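Local coordinates for protein putative dienelactone hydrolase (Klebsiella pneumoniae subsp. pneumoniae MGH 78578, PDB 3F67) that is a putative dienelactone hydrolase of the alpha/beta-hydrolase superfamily, probably cleaving ester or lactone bonds, at residues A[211-214]-A[220-223]. Sequence-based numbering, arbitrary orientation.
Sequences DHAF and ASYH
Ser-221 OG donates a hydrogen bond to Ala-213 O at 2.8 Å; the hydroxyl stands 52° out of the carbonyl plane, so it does not use a lone pair. OG reaches that oxygen because chi1 of 60° sets it between the backbone N and carbonyl carbon of Ser-221. A second direct bond also ends on a backbone carbonyl of 211-214: His-223 N donates to Phe-214 O at 2.9 Å. A water adds a third link, accepting from Asp-211 N and donating to Ser-221 O.

Two CA-H...O contacts accompany them, Phe-214 CA to Ser-221 O at 3.4 Å and Tyr-222 CA to Phe-214 O at 3.5 Å. Phe-214 O also lies obliquely to the Tyr-222 ring, 3.2 Å from its CD1.

Both segments belong to the loop between strand 202-207 and helix 224-238, where alpha/beta-hydrolases carry the catalytic histidine. The CB of His-212 points away from 220-223. Consistent with the catalytic role, His-212 bonds through ND1 to Asp-180 OD2 and touches Cys-123 of the probable nucleophile elbow. The backbone N of His-212 donates to Asp-211 OD1 (2.6 Å) on the anti side, 27° out of the carboxylate plane.

Ala-213 CB lies beside Ser-221 OG, a van der Waals contact, and the CB atoms of Phe-214 and His-223 meet at 4.0 Å. Beyond CB these last two side chains diverge: the Phe-214 ring packs edge-to-face with Tyr-146, whereas His-223, the N-cap residue of helix 224-238, bonds through ND1 to Ser-226 OG.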
loop_
_atom_site.group_PDB
_atom_site.type_symbol
_atom_site.label_atom_id
_atom_site.label_comp_id
_atom_site.label_asym_id
_atom_site.label_seq_id
_atom_site.Cartn_x
_atom_site.Cartn_y
_atom_site.Cartn_z
ATOM N N ASP A 211 -16.865 0.833 -6.486
ATOM C CA ASP A 211 -16.747 2.045 -5.673
ATOM C C ASP A 211 -15.361 2.057 -5.045
ATOM O O ASP A 211 -14.496 1.193 -5.370
ATOM C CB ASP A 211 -17.809 1.962 -4.566
ATOM C CG ASP A 211 -18.185 3.311 -3.970
ATOM O OD1 ASP A 211 -17.413 4.298 -4.032
ATOM O OD2 ASP A 211 -19.310 3.352 -3.413
ATOM N N HIS A 212 -15.127 3.018 -4.146
ATOM C CA HIS A 212 -13.943 3.000 -3.281
ATOM C C HIS A 212 -13.935 1.715 -2.459
ATOM O O HIS A 212 -14.997 1.160 -2.165
ATOM C CB HIS A 212 -13.978 4.215 -2.311
ATOM C CG HIS A 212 -12.652 4.497 -1.659
ATOM N ND1 HIS A 212 -11.606 5.123 -2.319
ATOM C CD2 HIS A 212 -12.194 4.211 -0.416
ATOM C CE1 HIS A 212 -10.576 5.239 -1.498
ATOM N NE2 HIS A 212 -10.901 4.682 -0.341
ATOM N N ALA A 213 -12.740 1.211 -2.126
ATOM C CA ALA A 213 -12.607 0.075 -1.194
ATOM C C ALA A 213 -13.312 -1.188 -1.718
ATOM O O ALA A 213 -13.895 -1.987 -0.963
ATOM C CB ALA A 213 -13.108 0.444 0.230
ATOM N N PHE A 214 -13.200 -1.394 -3.017
ATOM C CA PHE A 214 -13.912 -2.534 -3.614
ATOM C C PHE A 214 -13.280 -3.896 -3.327
ATOM O O PHE A 214 -13.879 -4.929 -3.597
ATOM C CB PHE A 214 -14.150 -2.316 -5.128
ATOM C CG PHE A 214 -12.891 -2.309 -5.970
ATOM C CD1 PHE A 214 -12.258 -3.528 -6.332
ATOM C CD2 PHE A 214 -12.371 -1.106 -6.461
ATOM C CE1 PHE A 214 -11.116 -3.503 -7.149
ATOM C CE2 PHE A 214 -11.210 -1.081 -7.286
ATOM C CZ PHE A 214 -10.597 -2.282 -7.620
ATOM N N ALA A 220 -19.498 -3.377 2.868
ATOM C CA ALA A 220 -20.520 -3.297 1.822
ATOM C C ALA A 220 -20.008 -2.775 0.479
ATOM O O ALA A 220 -20.655 -3.011 -0.538
ATOM C CB ALA A 220 -21.699 -2.467 2.287
ATOM N N SER A 221 -18.877 -2.061 0.480
ATOM C CA SER A 221 -18.240 -1.558 -0.741
ATOM C C SER A 221 -17.572 -2.652 -1.614
ATOM O O SER A 221 -17.179 -2.383 -2.753
ATOM C CB SER A 221 -17.154 -0.542 -0.353
ATOM O OG SER A 221 -16.182 -1.156 0.473
ATOM N N TYR A 222 -17.466 -3.869 -1.090
ATOM C CA TYR A 222 -16.846 -4.967 -1.832
ATOM C C TYR A 222 -17.528 -5.171 -3.190
ATOM O O TYR A 222 -18.770 -5.265 -3.272
ATOM C CB TYR A 222 -16.959 -6.231 -1.006
ATOM C CG TYR A 222 -16.277 -7.445 -1.588
ATOM C CD1 TYR A 222 -14.892 -7.426 -1.886
ATOM C CD2 TYR A 222 -16.990 -8.620 -1.783
ATOM C CE1 TYR A 222 -14.251 -8.605 -2.420
ATOM C CE2 TYR A 222 -16.366 -9.784 -2.297
ATOM C CZ TYR A 222 -15.011 -9.756 -2.612
ATOM O OH TYR A 222 -14.446 -10.915 -3.077
ATOM N N HIS A 223 -16.724 -5.267 -4.248
ATOM C CA HIS A 223 -17.269 -5.663 -5.553
ATOM C C HIS A 223 -16.471 -6.875 -6.014
ATOM O O HIS A 223 -15.340 -6.741 -6.505
ATOM C CB HIS A 223 -17.179 -4.543 -6.592
ATOM C CG HIS A 223 -17.961 -4.840 -7.837
ATOM N ND1 HIS A 223 -17.374 -5.278 -9.008
ATOM C CD2 HIS A 223 -19.299 -4.838 -8.069
ATOM C CE1 HIS A 223 -18.317 -5.497 -9.916
ATOM N NE2 HIS A 223 -19.494 -5.252 -9.363
HETATM O O HOH W 1 -17.898 -1.423 -5.053
#